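Local coordinates for protein succinylglutamate desuccinylase (Chromobacterium violaceum, PDB 1YW4) that probably hydrolyses N-succinyl-L-glutamate to succinate and L-glutamate, the last step of arginine breakdown by the AST pathway, using one zinc ion per subunit, at residues 16-21 with 31-36; 88-93 with 119-124. All blocks are in the same frame, centred on the assembly; numbering follows the deposited sequence.

Contact 1 (16-21 with 31-36)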
ATOM      1  N   ASP A  16     -44.204  -7.457  23.802  1.00 56.61           N
ATOM      2  CA  ASP A  16     -43.729  -7.989  25.074  1.00 55.53           C
ATOM      3  C   ASP A  16     -42.356  -7.394  25.367  1.00 54.34           C
ATOM      4  O   ASP A  16     -42.179  -6.177  25.300  1.00 54.35           O
ATOM      5  CB  ASP A  16     -43.640  -9.515  25.006  1.00 57.61           C
ATOM      6  CG  ASP A  16     -44.926 -10.152  24.510  1.00 59.48           C
ATOM      7  OD1 ASP A  16     -45.974  -9.986  25.173  1.00 60.72           O
ATOM      8  OD2 ASP A  16     -44.887 -10.823  23.456  1.00 60.82           O
ATOM      9  N   THR A  17     -41.394  -8.256  25.688  1.00 51.42           N
ATOM     10  CA  THR A  17     -40.031  -7.828  25.985  1.00 48.77           C
ATOM     11  C   THR A  17     -39.016  -8.971  25.884  1.00 45.98           C
ATOM     12  O   THR A  17     -38.099  -8.924  25.064  1.00 45.41           O
ATOM     13  CB  THR A  17     -39.931  -7.199  27.398  1.00 49.38           C
ATOM     14  OG1 THR A  17     -40.800  -7.896  28.300  1.00 50.41           O
ATOM     15  CG2 THR A  17     -40.306  -5.724  27.360  1.00 49.65           C
ATOM     16  N   ARG A  18     -39.180  -9.989  26.723  1.00 42.13           N
ATOM     17  CA  ARG A  18     -38.278 -11.136  26.732  1.00 39.23           C
ATOM     18  C   ARG A  18     -39.016 -12.451  26.508  1.00 35.33           C
ATOM     19  O   ARG A  18     -38.678 -13.479  27.097  1.00 34.40           O
ATOM     20  CB  ARG A  18     -37.513 -11.195  28.059  1.00 41.38           C
ATOM     21  CG  ARG A  18     -36.218 -10.389  28.091  1.00 45.11           C
ATOM     22  CD  ARG A  18     -36.444  -8.891  27.965  1.00 47.72           C
ATOM     23  NE  ARG A  18     -35.203  -8.150  28.187  1.00 51.28           N
ATOM     24  CZ  ARG A  18     -35.108  -6.824  28.207  1.00 52.37           C
ATOM     25  NH1 ARG A  18     -36.188  -6.075  28.017  1.00 54.22           N
ATOM     26  NH2 ARG A  18     -33.933  -6.244  28.423  1.00 52.03           N
ATOM     27  N   ALA A  19     -40.025 -12.417  25.648  1.00 32.07           N
ATOM     28  CA  ALA A  19     -40.815 -13.606  25.349  1.00 27.39           C
ATOM     29  C   ALA A  19     -40.029 -14.587  24.485  1.00 23.73           C
ATOM     30  O   ALA A  19     -39.037 -14.221  23.854  1.00 20.34           O
ATOM     31  CB  ALA A  19     -42.096 -13.199  24.638  1.00 28.24           C
ATOM     32  N   GLU A  20     -40.465 -15.843  24.478  1.00 20.97           N
ATOM     33  CA  GLU A  20     -39.825 -16.864  23.655  1.00 18.72           C
ATOM     34  C   GLU A  20     -40.881 -17.462  22.738  1.00 18.86           C
ATOM     35  O   GLU A  20     -41.986 -17.782  23.180  1.00 17.40           O
ATOM     36  CB  GLU A  20     -39.195 -17.977  24.510  1.00 18.93           C
ATOM     37  CG  GLU A  20     -38.666 -19.164  23.693  1.00 19.60           C
ATOM     38  CD  GLU A  20     -38.075 -20.292  24.546  1.00 20.90           C
ATOM     39  OE1 GLU A  20     -36.925 -20.167  24.998  1.00 21.75           O
ATOM     40  OE2 GLU A  20     -38.768 -21.303  24.772  1.00 25.31           O
ATOM     41  N   TRP A  21     -40.533 -17.602  21.462  1.00 16.97           N
ATOM     42  CA  TRP A  21     -41.440 -18.162  20.466  1.00 19.08           C
ATOM     43  C   TRP A  21     -40.934 -19.517  19.996  1.00 20.97           C
ATOM     44  O   TRP A  21     -39.741 -19.699  19.745  1.00 20.96           O
ATOM     45  CB  TRP A  21     -41.549 -17.249  19.241  1.00 17.32           C
ATOM     46  CG  TRP A  21     -42.037 -15.872  19.513  1.00 16.69           C
ATOM     47  CD1 TRP A  21     -42.634 -15.420  20.655  1.00 17.83           C
ATOM     48  CD2 TRP A  21     -42.011 -14.766  18.605  1.00 15.93           C
ATOM     49  NE1 TRP A  21     -42.984 -14.098  20.515  1.00 16.76           N
ATOM     50  CE2 TRP A  21     -42.614 -13.671  19.265  1.00 16.69           C
ATOM     51  CE3 TRP A  21     -41.537 -14.593  17.293  1.00 16.25           C
ATOM     52  CZ2 TRP A  21     -42.758 -12.419  18.663  1.00 14.66           C
ATOM     53  CZ3 TRP A  21     -41.683 -13.342  16.691  1.00 16.00           C
ATOM     54  CH2 TRP A  21     -42.288 -12.273  17.381  1.00 16.74           C
ATOM     55  N   TRP A  31     -36.285 -13.455  22.876  1.00 13.34           N
ATOM     56  CA  TRP A  31     -36.077 -12.015  22.844  1.00 13.86           C
ATOM     57  C   TRP A  31     -35.235 -11.691  24.065  1.00 14.73           C
ATOM     58  O   TRP A  31     -35.684 -11.857  25.203  1.00 19.25           O
ATOM     59  CB  TRP A  31     -37.416 -11.282  22.888  1.00 14.93           C
ATOM     60  CG  TRP A  31     -38.151 -11.449  21.604  1.00 16.73           C
ATOM     61  CD1 TRP A  31     -39.025 -12.449  21.280  1.00 16.79           C
ATOM     62  CD2 TRP A  31     -37.980 -10.666  20.421  1.00 15.51           C
ATOM     63  NE1 TRP A  31     -39.405 -12.338  19.964  1.00 17.58           N
ATOM     64  CE2 TRP A  31     -38.780 -11.250  19.413  1.00 18.15           C
ATOM     65  CE3 TRP A  31     -37.226  -9.527  20.110  1.00 14.95           C
ATOM     66  CZ2 TRP A  31     -38.848 -10.732  18.112  1.00 15.81           C
ATOM     67  CZ3 TRP A  31     -37.292  -9.014  18.816  1.00 15.51           C
ATOM     68  CH2 TRP A  31     -38.101  -9.618  17.837  1.00 15.73           C
ATOM     69  N   LEU A  32     -34.008 -11.248  23.819  1.00 14.88           N
ATOM     70  CA  LEU A  32     -33.062 -10.933  24.880  1.00 15.66           C
ATOM     71  C   LEU A  32     -33.175  -9.496  25.355  1.00 16.71           C
ATOM     72  O   LEU A  32     -32.758  -9.175  26.462  1.00 19.36           O
ATOM     73  CB  LEU A  32     -31.637 -11.193  24.384  1.00 16.40           C
ATOM     74  CG  LEU A  32     -31.316 -12.595  23.837  1.00 17.88           C
ATOM     75  CD1 LEU A  32     -29.863 -12.631  23.385  1.00 13.48           C
ATOM     76  CD2 LEU A  32     -31.564 -13.656  24.909  1.00 19.56           C
ATOM     77  N   ALA A  33     -33.736  -8.640  24.507  1.00 15.12           N
ATOM     78  CA  ALA A  33     -33.918  -7.223  24.813  1.00 16.28           C
ATOM     79  C   ALA A  33     -34.762  -6.672  23.680  1.00 15.46           C
ATOM     80  O   ALA A  33     -35.087  -7.406  22.753  1.00 15.74           O
ATOM     81  CB  ALA A  33     -32.570  -6.504  24.856  1.00 12.90           C
ATOM     82  N   PRO A  34     -35.145  -5.386  23.747  1.00 16.88           N
ATOM     83  CA  PRO A  34     -35.957  -4.823  22.666  1.00 15.57           C
ATOM     84  C   PRO A  34     -35.224  -4.957  21.341  1.00 14.65           C
ATOM     85  O   PRO A  34     -34.048  -4.617  21.231  1.00 15.86           O
ATOM     86  CB  PRO A  34     -36.144  -3.373  23.100  1.00 18.62           C
ATOM     87  CG  PRO A  34     -36.174  -3.487  24.607  1.00 16.70           C
ATOM     88  CD  PRO A  34     -35.016  -4.424  24.859  1.00 16.97           C
ATOM     89  N   GLY A  35     -35.909  -5.480  20.332  1.00 11.44           N
ATOM     90  CA  GLY A  35     -35.271  -5.637  19.038  1.00 11.21           C
ATOM     91  C   GLY A  35     -34.110  -6.616  18.957  1.00  8.66           C
ATOM     92  O   GLY A  35     -33.424  -6.650  17.936  1.00 11.22           O
ATOM     93  N   CYS A  36     -33.860  -7.397  20.006  1.00  9.10           N
ATOM     94  CA  CYS A  36     -32.776  -8.377  19.956  1.00 10.26           C
ATOM     95  C   CYS A  36     -33.367  -9.757  20.177  1.00 10.02           C
ATOM     96  O   CYS A  36     -33.952 -10.016  21.227  1.00  8.50           O
ATOM     97  CB  CYS A  36     -31.725  -8.069  21.026  1.00 10.18           C
ATOM     98  SG  CYS A  36     -31.043  -6.379  20.817  1.00 13.94           S
TER
HETATM   99  O   HOH W   1     -36.226 -14.613  26.427  1.00 29.55           O
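The indole of W31 turns its N-H edge onto one face of the W21 indole in a T-shaped (edge-to-face) pair. W31 NE1 sits over the centre of that face, 3.5 Å from W21 CE2. The planes meet at 65°, with the six-membered ring of W21 and the five-membered ring of W31 centred 4.7 Å apart, so the polar N-H is buried against pi density. Further along the same edge W31 CZ2 packs on W21 CH2 at 3.8 Å. At another edge of the W31 ring, near its plane, lies A19 O, 3.1 Å from W31 CD1. Chi1 of -71° holds W31 CG beside its backbone N, which brings ring and amide to the same carbonyl: A19 O also takes the contact's one strong direct hydrogen bond, from W31 N (3.0 Å, 168° at the hydrogen). The second flat group, the R18 guanidinium, lies with one face over the backbone of A33, CA being 3.6 Å from R18 CZ, while P34 CD approaches obliquely. The R18 chain bends at chi2 and follows the strand backbone, and its NE gives only a weak, bent hydrogen bond to L32 O. A water donates to both R18 O and W31 O, bridging the two backbones beside the A19-W31 bond; R18 CA adds a CA-H...O contact to W31 O. Opposite C36, L32 and A33 form a classic beta bulge, and a type II turn from A33 to C36 leads into the next strand. The contact joins the open end of the hairpin 20-23/27-33, whose strand 20-23 is an outermost one within the chain, with helix 7-12 packing on both tryptophans through F7 and H10, and helix 120-137 covering A33 and C36 through L131.

Contact 2 (88-93 with 119-124); sequences FANLDA and LPESVR
F88, the last residue of strand 83-88, and A89 just after it offer their carbonyl oxygens to the guanidinium of R124. F88 O lies at the guanidinium edge, 2.8 Å from R124 NH2, but the bond is bent and weak. A89 O is gripped better: R124 NE reaches it at 2.8 Å with 163° at the hydrogen, in the carbonyl plane and almost in the guanidinium plane, and NH2 adds a second, weak bond. R124 gets there with CG anti to its backbone N (chi1 174°) and a bend at chi2, which carries the chain across from helix 120-137. N90 follows as the N-cap of helix 91-96, its OD1 accepting from A93 N at 3.3 Å from above the carbonyl plane. The other end of the same amide, ND2, donates to E121 OE1 in a nearly straight bond of 2.9 Å. E121 OE1 lies in the amide plane and is met on its anti side, somewhat out of the carboxylate plane. Amide and carboxylate planes stand 77° apart, and a water donates to both N90 OD1 and E121 OE1. L91 then lays CG and CD1 near R124 NH2, each at 3.9 Å. Beyond the contact, E121 OE1 also accepts from G101 N and OE2 from the amides of N102 and Y103, while R124 NH1 forms a salt bridge with E127 OE1. The buried glutamate is thus met by backbone amides, which would favour an ionised carboxylate, while R124 is shared between backbone carbonyls and the carboxylate of E127. With both amide ends engaged, the flip of N90 is fixed, and the start of helix 91-96 is tied to helix 120-137.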
ATOM      1  N   PHE A  88     -32.153  -5.411  15.743  1.00  9.41           N
ATOM      2  CA  PHE A  88     -32.742  -4.259  15.072  1.00 10.79           C
ATOM      3  C   PHE A  88     -32.148  -3.209  16.018  1.00 12.29           C
ATOM      4  O   PHE A  88     -32.707  -2.914  17.073  1.00 10.61           O
ATOM      5  CB  PHE A  88     -34.270  -4.312  15.160  1.00 12.12           C
ATOM      6  CG  PHE A  88     -34.879  -5.443  14.368  1.00 13.49           C
ATOM      7  CD1 PHE A  88     -35.557  -6.474  15.008  1.00 12.03           C
ATOM      8  CD2 PHE A  88     -34.715  -5.503  12.985  1.00 11.94           C
ATOM      9  CE1 PHE A  88     -36.058  -7.555  14.280  1.00 15.26           C
ATOM     10  CE2 PHE A  88     -35.213  -6.583  12.243  1.00 11.94           C
ATOM     11  CZ  PHE A  88     -35.883  -7.608  12.891  1.00 13.59           C
ATOM     12  N   ALA A  89     -30.993  -2.684  15.624  1.00 12.56           N
ATOM     13  CA  ALA A  89     -30.194  -1.773  16.440  1.00 10.31           C
ATOM     14  C   ALA A  89     -30.758  -0.497  17.024  1.00 10.50           C
ATOM     15  O   ALA A  89     -30.873  -0.376  18.249  1.00 12.57           O
ATOM     16  CB  ALA A  89     -28.888  -1.475  15.721  1.00  7.51           C
ATOM     17  N   ASN A  90     -31.081   0.465  16.178  1.00 12.68           N
ATOM     18  CA  ASN A  90     -31.604   1.720  16.678  1.00 14.94           C
ATOM     19  C   ASN A  90     -33.113   1.727  16.494  1.00 14.89           C
ATOM     20  O   ASN A  90     -33.618   2.267  15.515  1.00 16.93           O
ATOM     21  CB  ASN A  90     -30.964   2.888  15.921  1.00 15.60           C
ATOM     22  CG  ASN A  90     -31.087   4.192  16.668  1.00 14.02           C
ATOM     23  OD1 ASN A  90     -32.026   4.384  17.437  1.00 16.89           O
ATOM     24  ND2 ASN A  90     -30.144   5.101  16.445  1.00 14.42           N
ATOM     25  N   LEU A  91     -33.835   1.136  17.443  1.00 17.95           N
ATOM     26  CA  LEU A  91     -35.295   1.048  17.352  1.00 19.44           C
ATOM     27  C   LEU A  91     -36.028   2.369  17.188  1.00 18.89           C
ATOM     28  O   LEU A  91     -36.904   2.496  16.326  1.00 15.77           O
ATOM     29  CB  LEU A  91     -35.862   0.315  18.568  1.00 20.93           C
ATOM     30  CG  LEU A  91     -35.668  -1.203  18.609  1.00 22.87           C
ATOM     31  CD1 LEU A  91     -36.077  -1.717  19.993  1.00 21.07           C
ATOM     32  CD2 LEU A  91     -36.498  -1.871  17.516  1.00 21.11           C
ATOM     33  N   ASP A  92     -35.688   3.344  18.023  1.00 19.86           N
ATOM     34  CA  ASP A  92     -36.323   4.655  17.955  1.00 21.36           C
ATOM     35  C   ASP A  92     -36.119   5.289  16.589  1.00 19.07           C
ATOM     36  O   ASP A  92     -37.061   5.831  15.999  1.00 19.73           O
ATOM     37  CB  ASP A  92     -35.758   5.560  19.051  1.00 27.49           C
ATOM     38  CG  ASP A  92     -36.254   5.174  20.429  1.00 34.53           C
ATOM     39  OD1 ASP A  92     -37.355   5.633  20.810  1.00 37.46           O
ATOM     40  OD2 ASP A  92     -35.557   4.399  21.127  1.00 38.38           O
ATOM     41  N   ALA A  93     -34.892   5.207  16.079  1.00 16.22           N
ATOM     42  CA  ALA A  93     -34.584   5.773  14.772  1.00 13.83           C
ATOM     43  C   ALA A  93     -35.351   5.032  13.679  1.00 12.32           C
ATOM     44  O   ALA A  93     -35.827   5.639  12.718  1.00 13.31           O
ATOM     45  CB  ALA A  93     -33.073   5.706  14.500  1.00 10.04           C
ATOM     46  N   LEU A 119     -27.224  10.144  26.626  1.00 27.65           N
ATOM     47  CA  LEU A 119     -27.971   9.794  25.420  1.00 25.01           C
ATOM     48  C   LEU A 119     -28.521   8.374  25.408  1.00 23.05           C
ATOM     49  O   LEU A 119     -27.805   7.415  25.670  1.00 21.38           O
ATOM     50  CB  LEU A 119     -27.106   9.998  24.172  1.00 25.15           C
ATOM     51  CG  LEU A 119     -26.522  11.398  23.958  1.00 26.68           C
ATOM     52  CD1 LEU A 119     -25.588  11.390  22.760  1.00 25.78           C
ATOM     53  CD2 LEU A 119     -27.649  12.395  23.759  1.00 27.87           C
ATOM     54  N   PRO A 120     -29.815   8.229  25.097  1.00 23.70           N
ATOM     55  CA  PRO A 120     -30.459   6.915  25.042  1.00 22.38           C
ATOM     56  C   PRO A 120     -29.748   6.027  24.019  1.00 21.45           C
ATOM     57  O   PRO A 120     -29.665   4.809  24.192  1.00 21.55           O
ATOM     58  CB  PRO A 120     -31.888   7.253  24.635  1.00 22.16           C
ATOM     59  CG  PRO A 120     -32.088   8.623  25.234  1.00 24.76           C
ATOM     60  CD  PRO A 120     -30.795   9.308  24.888  1.00 23.65           C
ATOM     61  N   GLU A 121     -29.225   6.636  22.954  1.00 19.67           N
ATOM     62  CA  GLU A 121     -28.514   5.860  21.936  1.00 17.28           C
ATOM     63  C   GLU A 121     -27.192   5.306  22.470  1.00 15.77           C
ATOM     64  O   GLU A 121     -26.668   4.304  21.956  1.00 11.34           O
ATOM     65  CB  GLU A 121     -28.305   6.705  20.670  1.00 19.18           C
ATOM     66  CG  GLU A 121     -29.508   6.625  19.728  1.00 20.09           C
ATOM     67  CD  GLU A 121     -29.706   7.867  18.860  1.00 21.83           C
ATOM     68  OE1 GLU A 121     -30.250   7.729  17.742  1.00 20.90           O
ATOM     69  OE2 GLU A 121     -29.342   8.983  19.295  1.00 21.46           O
ATOM     70  N   SER A 122     -26.670   5.936  23.522  1.00 13.31           N
ATOM     71  CA  SER A 122     -25.433   5.479  24.149  1.00 14.48           C
ATOM     72  C   SER A 122     -25.751   4.290  25.050  1.00 13.02           C
ATOM     73  O   SER A 122     -24.996   3.325  25.112  1.00 15.51           O
ATOM     74  CB  SER A 122     -24.793   6.597  24.988  1.00 14.90           C
ATOM     75  OG  SER A 122     -24.487   7.722  24.187  1.00 15.43           O
ATOM     76  N   VAL A 123     -26.869   4.371  25.762  1.00 15.11           N
ATOM     77  CA  VAL A 123     -27.276   3.274  26.627  1.00 14.20           C
ATOM     78  C   VAL A 123     -27.560   2.049  25.746  1.00 15.26           C
ATOM     79  O   VAL A 123     -27.187   0.924  26.079  1.00 12.67           O
ATOM     80  CB  VAL A 123     -28.545   3.641  27.432  1.00 15.80           C
ATOM     81  CG1 VAL A 123     -29.002   2.452  28.284  1.00 12.28           C
ATOM     82  CG2 VAL A 123     -28.247   4.847  28.339  1.00 17.53           C
ATOM     83  N   ARG A 124     -28.221   2.282  24.618  1.00 13.69           N
ATOM     84  CA  ARG A 124     -28.554   1.208  23.699  1.00 12.72           C
ATOM     85  C   ARG A 124     -27.291   0.586  23.094  1.00 12.17           C
ATOM     86  O   ARG A 124     -27.170  -0.635  22.995  1.00 12.75           O
ATOM     87  CB  ARG A 124     -29.468   1.748  22.603  1.00 12.69           C
ATOM     88  CG  ARG A 124     -29.773   0.751  21.505  1.00 13.46           C
ATOM     89  CD  ARG A 124     -30.515  -0.473  22.019  1.00 11.29           C
ATOM     90  NE  ARG A 124     -31.056  -1.207  20.874  1.00 14.68           N
ATOM     91  CZ  ARG A 124     -31.854  -2.263  20.953  1.00 11.45           C
ATOM     92  NH1 ARG A 124     -32.220  -2.747  22.132  1.00 15.41           N
ATOM     93  NH2 ARG A 124     -32.302  -2.821  19.839  1.00  9.54           N
TER
HETATM   94  O   HOH W   2     -33.105   7.028  18.149  1.00 23.59           O

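Contacts 1 and 2 lie in series along the chain, their centres 16 Å apart, yet they touch directly. The turn of residues 33-36 in contact 1 meets the 88-93 segment of contact 2: G35 O is 2.8 Å from F88 N, a probable backbone hydrogen bond, and P34 CB packs on L91 CD1 at 3.5 Å. R124 of contact 2 also reaches contact 1, its NH1 lying 2.8 Å from P34 O, a probable hydrogen bond, so one guanidinium joins the turn to the end of strand 83-88. Contact 1 is remote from the metal, whereas contact 2 lies nearer the zinc site: the A89 side chain is about 10 Å from the zinc ion, and that of N90 about 6 Å from the side chain of zinc ligand H56.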